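Long-range contact in putative metal-dependent hydrolase (Parabacteroides distasonis ATCC 8503, PDB 3KL7), which is a putative metal-dependent hydrolase of the beta-lactamase superfamily that binds two zinc ions and probably catalyses a hydrolytic reaction: residues S21-T33 against I149-G161. Numbering follows the deposited sequence.
Sequences SFKTKSGKELTIT and ILTFDGLRVYIAG
Asp153 reaches from the hairpin turn 152-155 into the turn 24-27, and three hydrogen bonds converge on its OD2. Thr24 OG1 donates to Asp153 OD2 over 2.5 Å, approaching on the anti side of the carboxylate. The amide of Ser26 arrives on the syn side, its N-H somewhat bent from the line to the oxygen, whereas the hydroxyl of Ser26 comes from above the carboxylate plane, 38° out of it. Both hydroxyls stand between their own backbone N and carbonyl carbon, a setting that brings them to the same oxygen. Gripped from three directions, the carboxylate is probably fixed in rotation and stabilised as the anion. Lys25 runs extended past it: Lys25 CG lies 3.2 Å from Asp153 O, but Lys25 NZ remains 4.6 Å from Asp153 OD1, too far for a salt bridge. Water 1 donates to Asp153 O and weakly accepts from Lys25 N, adding a bridge between the turns.

Beyond the turns, along the strands, the contact is apolar and centres on Leu30. Leu30 CD1 sits over the centre of the Phe152 ring, 4.1 Å from its centroid and 12° off the normal, a CH-pi contact. The other branch, Leu30 CD2, presses against Leu155 CD2 at 3.5 Å, closer than ordinary van der Waals contact, and also touches Val157 CG2. Phe22 CB packs on Leu155 CD2 as well, and Tyr44 of strand 39-44 meets the Phe152 ring.

The axes of strands 29-33 and 155-159 come within 10.4 Å and differ by 16° in direction, without backbone bonds between them, as expected of facing layers. This is the packing of two beta hairpins, one from each sheet of the beta-sandwich core of the metallo-beta-lactamase fold, closed by their turns away from the zinc site.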
ATOM      1  N   SER A  21       2.050 -15.182   5.059  1.00 15.24           N
ATOM      2  CA  SER A  21       1.658 -15.854   3.842  1.00 15.72           C
ATOM      3  C   SER A  21       0.158 -16.083   3.784  1.00 15.40           C
ATOM      4  O   SER A  21      -0.502 -16.357   4.817  1.00 15.07           O
ATOM      5  CB  SER A  21       2.375 -17.191   3.731  1.00 16.29           C
ATOM      6  OG  SER A  21       3.767 -17.012   3.875  1.00 19.07           O
ATOM      7  N   PHE A  22      -0.381 -15.984   2.573  1.00 14.91           N
ATOM      8  CA  PHE A  22      -1.789 -16.173   2.335  1.00 14.87           C
ATOM      9  C   PHE A  22      -1.994 -17.139   1.165  1.00 14.76           C
ATOM     10  O   PHE A  22      -1.190 -17.188   0.242  1.00 14.88           O
ATOM     11  CB  PHE A  22      -2.446 -14.807   2.053  1.00 14.66           C
ATOM     12  CG  PHE A  22      -2.246 -13.831   3.144  1.00 13.89           C
ATOM     13  CD1 PHE A  22      -1.076 -13.106   3.233  1.00 15.16           C
ATOM     14  CD2 PHE A  22      -3.191 -13.666   4.110  1.00 13.93           C
ATOM     15  CE1 PHE A  22      -0.876 -12.200   4.275  1.00 14.75           C
ATOM     16  CE2 PHE A  22      -3.000 -12.772   5.145  1.00 14.56           C
ATOM     17  CZ  PHE A  22      -1.836 -12.036   5.215  1.00 14.90           C
ATOM     18  N   LYS A  23      -3.059 -17.907   1.224  1.00 14.77           N
ATOM     19  CA  LYS A  23      -3.393 -18.828   0.158  1.00 14.97           C
ATOM     20  C   LYS A  23      -4.539 -18.244  -0.639  1.00 14.42           C
ATOM     21  O   LYS A  23      -5.426 -17.649  -0.074  1.00 16.07           O
ATOM     22  CB  LYS A  23      -3.762 -20.204   0.739  1.00 15.25           C
ATOM     23  CG  LYS A  23      -2.522 -21.033   1.218  1.00 15.96           C
ATOM     24  CD  LYS A  23      -1.633 -21.481   0.014  1.00 17.26           C
ATOM     25  CE  LYS A  23      -0.408 -22.322   0.443  1.00 17.72           C
ATOM     26  NZ  LYS A  23       0.661 -21.544   1.217  1.00 16.94           N
ATOM     27  N   THR A  24      -4.486 -18.375  -1.965  1.00 13.62           N
ATOM     28  CA  THR A  24      -5.582 -17.905  -2.855  1.00 12.62           C
ATOM     29  C   THR A  24      -6.535 -19.086  -3.123  1.00 12.86           C
ATOM     30  O   THR A  24      -6.289 -20.178  -2.648  1.00 12.26           O
ATOM     31  CB  THR A  24      -5.035 -17.393  -4.180  1.00 12.47           C
ATOM     32  OG1 THR A  24      -4.569 -18.500  -4.958  1.00 11.63           O
ATOM     33  CG2 THR A  24      -3.878 -16.388  -3.958  1.00 10.63           C
ATOM     34  N   LYS A  25      -7.615 -18.869  -3.888  1.00 13.05           N
ATOM     35  CA  LYS A  25      -8.630 -19.942  -4.065  1.00 13.53           C
ATOM     36  C   LYS A  25      -8.099 -21.180  -4.786  1.00 13.42           C
ATOM     37  O   LYS A  25      -8.585 -22.283  -4.553  1.00 13.96           O
ATOM     38  CB  LYS A  25      -9.932 -19.432  -4.751  1.00 14.01           C
ATOM     39  CG  LYS A  25      -9.729 -18.389  -5.811  1.00 15.96           C
ATOM     40  CD  LYS A  25     -10.962 -18.213  -6.714  1.00 17.65           C
ATOM     41  CE  LYS A  25     -10.700 -17.136  -7.810  1.00 18.38           C
ATOM     42  NZ  LYS A  25     -11.786 -17.038  -8.773  1.00 18.43           N
ATOM     43  N   SER A  26      -7.103 -21.011  -5.652  1.00 13.15           N
ATOM     44  CA  SER A  26      -6.588 -22.149  -6.412  1.00 13.25           C
ATOM     45  C   SER A  26      -5.401 -22.820  -5.705  1.00 13.45           C
ATOM     46  O   SER A  26      -4.874 -23.795  -6.186  1.00 13.45           O
ATOM     47  CB  SER A  26      -6.202 -21.732  -7.830  1.00 12.65           C
ATOM     48  OG  SER A  26      -5.006 -20.964  -7.837  1.00 14.04           O
ATOM     49  N   GLY A  27      -4.995 -22.269  -4.567  1.00 14.01           N
ATOM     50  CA  GLY A  27      -3.938 -22.842  -3.769  1.00 14.16           C
ATOM     51  C   GLY A  27      -2.612 -22.120  -3.893  1.00 14.62           C
ATOM     52  O   GLY A  27      -1.623 -22.546  -3.320  1.00 14.94           O
ATOM     53  N   LYS A  28      -2.584 -21.025  -4.630  1.00 15.00           N
ATOM     54  CA  LYS A  28      -1.353 -20.318  -4.829  1.00 15.58           C
ATOM     55  C   LYS A  28      -1.028 -19.438  -3.597  1.00 16.03           C
ATOM     56  O   LYS A  28      -1.918 -19.053  -2.839  1.00 14.49           O
ATOM     57  CB  LYS A  28      -1.391 -19.512  -6.144  1.00 16.15           C
ATOM     58  CG  LYS A  28      -1.275 -20.426  -7.427  1.00 16.57           C
ATOM     59  CD  LYS A  28      -1.101 -19.627  -8.710  1.00 18.09           C
ATOM     60  CE  LYS A  28      -0.517 -20.508  -9.866  1.00 17.43           C
ATOM     61  N   GLU A  29       0.256 -19.158  -3.398  1.00 16.53           N
ATOM     62  CA  GLU A  29       0.697 -18.468  -2.209  1.00 17.27           C
ATOM     63  C   GLU A  29       1.104 -17.010  -2.474  1.00 17.06           C
ATOM     64  O   GLU A  29       1.895 -16.721  -3.389  1.00 17.26           O
ATOM     65  CB  GLU A  29       1.868 -19.221  -1.570  1.00 17.55           C
ATOM     66  CG  GLU A  29       2.142 -18.809  -0.133  1.00 19.61           C
ATOM     67  CD  GLU A  29       3.446 -19.359   0.401  1.00 21.20           C
ATOM     68  OE1 GLU A  29       4.516 -18.971  -0.121  1.00 22.91           O
ATOM     69  OE2 GLU A  29       3.404 -20.176   1.351  1.00 23.69           O
ATOM     70  N   LEU A  30       0.557 -16.098  -1.666  1.00 16.95           N
ATOM     71  CA  LEU A  30       1.023 -14.687  -1.628  1.00 16.58           C
ATOM     72  C   LEU A  30       1.695 -14.423  -0.289  1.00 16.05           C
ATOM     73  O   LEU A  30       1.075 -14.609   0.756  1.00 15.99           O
ATOM     74  CB  LEU A  30      -0.142 -13.716  -1.773  1.00 16.96           C
ATOM     75  CG  LEU A  30       0.220 -12.248  -1.433  1.00 17.49           C
ATOM     76  CD1 LEU A  30       1.060 -11.617  -2.583  1.00 17.29           C
ATOM     77  CD2 LEU A  30      -1.048 -11.412  -1.159  1.00 17.98           C
ATOM     78  N   THR A  31       2.957 -13.989  -0.329  1.00 14.87           N
ATOM     79  CA  THR A  31       3.676 -13.603   0.860  1.00 14.34           C
ATOM     80  C   THR A  31       3.932 -12.092   0.866  1.00 14.25           C
ATOM     81  O   THR A  31       4.501 -11.538  -0.091  1.00 14.40           O
ATOM     82  CB  THR A  31       5.040 -14.308   0.954  1.00 14.56           C
ATOM     83  OG1 THR A  31       4.858 -15.741   1.003  1.00 14.41           O
ATOM     84  CG2 THR A  31       5.788 -13.835   2.181  1.00 13.24           C
ATOM     85  N   ILE A  32       3.514 -11.430   1.935  1.00 13.97           N
ATOM     86  CA  ILE A  32       3.795 -10.030   2.112  1.00 13.97           C
ATOM     87  C   ILE A  32       4.959  -9.856   3.107  1.00 13.34           C
ATOM     88  O   ILE A  32       4.885 -10.298   4.237  1.00 12.94           O
ATOM     89  CB  ILE A  32       2.575  -9.271   2.611  1.00 14.06           C
ATOM     90  CG1 ILE A  32       1.372  -9.514   1.671  1.00 14.60           C
ATOM     91  CG2 ILE A  32       2.892  -7.786   2.703  1.00 14.80           C
ATOM     92  CD1 ILE A  32       0.088  -8.799   2.094  1.00 14.49           C
ATOM     93  N   THR A  33       6.033  -9.223   2.653  1.00 13.06           N
ATOM     94  CA  THR A  33       7.191  -8.961   3.502  1.00 12.31           C
ATOM     95  C   THR A  33       7.135  -7.526   3.960  1.00 12.70           C
ATOM     96  O   THR A  33       7.005  -6.611   3.147  1.00 12.33           O
ATOM     97  CB  THR A  33       8.475  -9.233   2.762  1.00 12.18           C
ATOM     98  OG1 THR A  33       8.568 -10.641   2.480  1.00 11.21           O
ATOM     99  CG2 THR A  33       9.718  -8.778   3.607  1.00 11.92           C
ATOM    100  N   ILE A 149      -5.685  -1.405  -5.270  1.00 15.20           N
ATOM    101  CA  ILE A 149      -6.225  -2.700  -4.916  1.00 14.63           C
ATOM    102  C   ILE A 149      -5.575  -3.683  -5.872  1.00 14.30           C
ATOM    103  O   ILE A 149      -5.687  -3.540  -7.095  1.00 13.78           O
ATOM    104  CB  ILE A 149      -7.782  -2.779  -5.087  1.00 14.66           C
ATOM    105  CG1 ILE A 149      -8.481  -1.615  -4.399  1.00 14.68           C
ATOM    106  CG2 ILE A 149      -8.318  -4.096  -4.550  1.00 13.47           C
ATOM    107  CD1 ILE A 149      -9.996  -1.594  -4.656  1.00 12.69           C
ATOM    108  N   LEU A 150      -4.888  -4.664  -5.306  1.00 14.41           N
ATOM    109  CA  LEU A 150      -4.178  -5.660  -6.056  1.00 14.37           C
ATOM    110  C   LEU A 150      -4.887  -6.947  -5.884  1.00 14.67           C
ATOM    111  O   LEU A 150      -5.117  -7.382  -4.752  1.00 16.19           O
ATOM    112  CB  LEU A 150      -2.757  -5.791  -5.519  1.00 14.20           C
ATOM    113  CG  LEU A 150      -2.015  -4.475  -5.467  1.00 12.76           C
ATOM    114  CD1 LEU A 150      -0.641  -4.664  -4.837  1.00 12.67           C
ATOM    115  CD2 LEU A 150      -1.915  -3.907  -6.875  1.00 11.80           C
ATOM    116  N   THR A 151      -5.256  -7.576  -6.988  1.00 14.18           N
ATOM    117  CA  THR A 151      -5.993  -8.822  -6.930  1.00 14.02           C
ATOM    118  C   THR A 151      -5.136  -9.972  -7.480  1.00 13.78           C
ATOM    119  O   THR A 151      -4.675  -9.917  -8.600  1.00 13.65           O
ATOM    120  CB  THR A 151      -7.328  -8.723  -7.715  1.00 14.65           C
ATOM    121  OG1 THR A 151      -8.094  -7.589  -7.231  1.00 14.12           O
ATOM    122  CG2 THR A 151      -8.150 -10.024  -7.555  1.00 12.71           C
ATOM    123  N   PHE A 152      -4.902 -10.989  -6.639  1.00 13.37           N
ATOM    124  CA  PHE A 152      -4.199 -12.198  -7.034  1.00 12.74           C
ATOM    125  C   PHE A 152      -5.181 -13.381  -6.899  1.00 13.26           C
ATOM    126  O   PHE A 152      -5.546 -13.747  -5.795  1.00 13.63           O
ATOM    127  CB  PHE A 152      -3.011 -12.460  -6.105  1.00 12.82           C
ATOM    128  CG  PHE A 152      -2.119 -11.263  -5.873  1.00 12.06           C
ATOM    129  CD1 PHE A 152      -2.408 -10.345  -4.863  1.00 13.30           C
ATOM    130  CD2 PHE A 152      -0.984 -11.072  -6.638  1.00 11.68           C
ATOM    131  CE1 PHE A 152      -1.567  -9.248  -4.635  1.00 13.44           C
ATOM    132  CE2 PHE A 152      -0.145  -9.967  -6.425  1.00 13.58           C
ATOM    133  CZ  PHE A 152      -0.431  -9.066  -5.422  1.00 12.83           C
ATOM    134  N   ASP A 153      -5.624 -13.944  -8.020  1.00 13.35           N
ATOM    135  CA  ASP A 153      -6.458 -15.150  -7.993  1.00 14.44           C
ATOM    136  C   ASP A 153      -7.581 -15.016  -6.925  1.00 15.19           C
ATOM    137  O   ASP A 153      -7.791 -15.904  -6.116  1.00 15.03           O
ATOM    138  CB  ASP A 153      -5.555 -16.370  -7.697  1.00 13.94           C
ATOM    139  CG  ASP A 153      -6.280 -17.697  -7.816  1.00 14.41           C
ATOM    140  OD1 ASP A 153      -7.275 -17.792  -8.568  1.00 15.29           O
ATOM    141  OD2 ASP A 153      -5.829 -18.666  -7.163  1.00 12.93           O
ATOM    142  N   GLY A 154      -8.270 -13.877  -6.928  1.00 16.30           N
ATOM    143  CA  GLY A 154      -9.401 -13.654  -6.011  1.00 16.64           C
ATOM    144  C   GLY A 154      -9.035 -12.993  -4.678  1.00 17.21           C
ATOM    145  O   GLY A 154      -9.906 -12.478  -3.988  1.00 18.00           O
ATOM    146  N   LEU A 155      -7.755 -13.015  -4.309  1.00 17.11           N
ATOM    147  CA  LEU A 155      -7.316 -12.404  -3.055  1.00 16.97           C
ATOM    148  C   LEU A 155      -7.070 -10.933  -3.300  1.00 16.17           C
ATOM    149  O   LEU A 155      -6.204 -10.584  -4.088  1.00 16.12           O
ATOM    150  CB  LEU A 155      -6.030 -13.072  -2.561  1.00 17.28           C
ATOM    151  CG  LEU A 155      -5.537 -12.648  -1.191  1.00 17.24           C
ATOM    152  CD1 LEU A 155      -6.383 -13.267  -0.143  1.00 19.01           C
ATOM    153  CD2 LEU A 155      -4.100 -13.070  -1.014  1.00 19.08           C
ATOM    154  N   ARG A 156      -7.835 -10.074  -2.619  1.00 15.40           N
ATOM    155  CA  ARG A 156      -7.756  -8.612  -2.828  1.00 15.28           C
ATOM    156  C   ARG A 156      -7.019  -7.906  -1.704  1.00 14.79           C
ATOM    157  O   ARG A 156      -7.402  -7.983  -0.560  1.00 15.23           O
ATOM    158  CB  ARG A 156      -9.168  -8.015  -3.015  1.00 15.25           C
ATOM    159  CG  ARG A 156      -9.830  -8.470  -4.348  1.00 15.16           C
ATOM    160  CD  ARG A 156     -11.356  -8.265  -4.410  1.00 15.49           C
ATOM    161  NE  ARG A 156     -11.806  -6.878  -4.201  1.00 15.90           N
ATOM    162  CZ  ARG A 156     -11.606  -5.867  -5.057  1.00 17.20           C
ATOM    163  NH1 ARG A 156     -10.927  -6.043  -6.171  1.00 17.46           N
ATOM    164  NH2 ARG A 156     -12.077  -4.672  -4.779  1.00 19.48           N
ATOM    165  N   VAL A 157      -5.949  -7.224  -2.061  1.00 14.71           N
ATOM    166  CA  VAL A 157      -5.086  -6.535  -1.092  1.00 14.61           C
ATOM    167  C   VAL A 157      -5.180  -5.057  -1.381  1.00 15.14           C
ATOM    168  O   VAL A 157      -4.839  -4.618  -2.477  1.00 16.02           O
ATOM    169  CB  VAL A 157      -3.613  -6.983  -1.237  1.00 14.24           C
ATOM    170  CG1 VAL A 157      -2.713  -6.273  -0.214  1.00 13.27           C
ATOM    171  CG2 VAL A 157      -3.502  -8.496  -1.111  1.00 14.34           C
ATOM    172  N   TYR A 158      -5.668  -4.293  -0.409  1.00 15.15           N
ATOM    173  CA  TYR A 158      -5.810  -2.830  -0.550  1.00 14.96           C
ATOM    174  C   TYR A 158      -4.640  -2.148   0.126  1.00 14.48           C
ATOM    175  O   TYR A 158      -4.452  -2.283   1.329  1.00 14.30           O
ATOM    176  CB  TYR A 158      -7.133  -2.374   0.066  1.00 15.37           C
ATOM    177  CG  TYR A 158      -7.300  -0.867   0.207  1.00 16.37           C
ATOM    178  CD1 TYR A 158      -6.909  -0.008  -0.795  1.00 16.50           C
ATOM    179  CD2 TYR A 158      -7.884  -0.325   1.336  1.00 17.10           C
ATOM    180  CE1 TYR A 158      -7.078   1.383  -0.669  1.00 17.61           C
ATOM    181  CE2 TYR A 158      -8.048   1.069   1.478  1.00 18.41           C
ATOM    182  CZ  TYR A 158      -7.640   1.908   0.469  1.00 17.82           C
ATOM    183  OH  TYR A 158      -7.804   3.282   0.604  1.00 19.36           O
ATOM    184  N   ILE A 159      -3.824  -1.457  -0.656  1.00 14.25           N
ATOM    185  CA  ILE A 159      -2.748  -0.629  -0.108  1.00 14.49           C
ATOM    186  C   ILE A 159      -3.169   0.858  -0.242  1.00 15.14           C
ATOM    187  O   ILE A 159      -3.198   1.405  -1.331  1.00 14.78           O
ATOM    188  CB  ILE A 159      -1.408  -0.896  -0.841  1.00 15.32           C
ATOM    189  CG1 ILE A 159      -1.003  -2.402  -0.662  1.00 14.79           C
ATOM    190  CG2 ILE A 159      -0.291   0.078  -0.315  1.00 12.29           C
ATOM    191  CD1 ILE A 159      -0.012  -2.881  -1.636  1.00 15.46           C
ATOM    192  N   ALA A 160      -3.518   1.488   0.882  1.00 15.48           N
ATOM    193  CA  ALA A 160      -4.147   2.811   0.836  1.00 16.07           C
ATOM    194  C   ALA A 160      -3.190   3.921   0.423  1.00 16.02           C
ATOM    195  O   ALA A 160      -3.613   4.921  -0.110  1.00 16.18           O
ATOM    196  CB  ALA A 160      -4.804   3.144   2.169  1.00 15.99           C
ATOM    197  N   GLY A 161      -1.908   3.740   0.647  1.00 16.24           N
ATOM    198  CA  GLY A 161      -0.974   4.867   0.485  1.00 16.63           C
ATOM    199  C   GLY A 161      -1.216   5.888   1.608  1.00 16.93           C
ATOM    200  O   GLY A 161      -1.554   5.496   2.731  1.00 17.32           O
TER
HETATM  201  O   HOH W   1      -8.678 -15.974  -3.529  1.00 17.84           O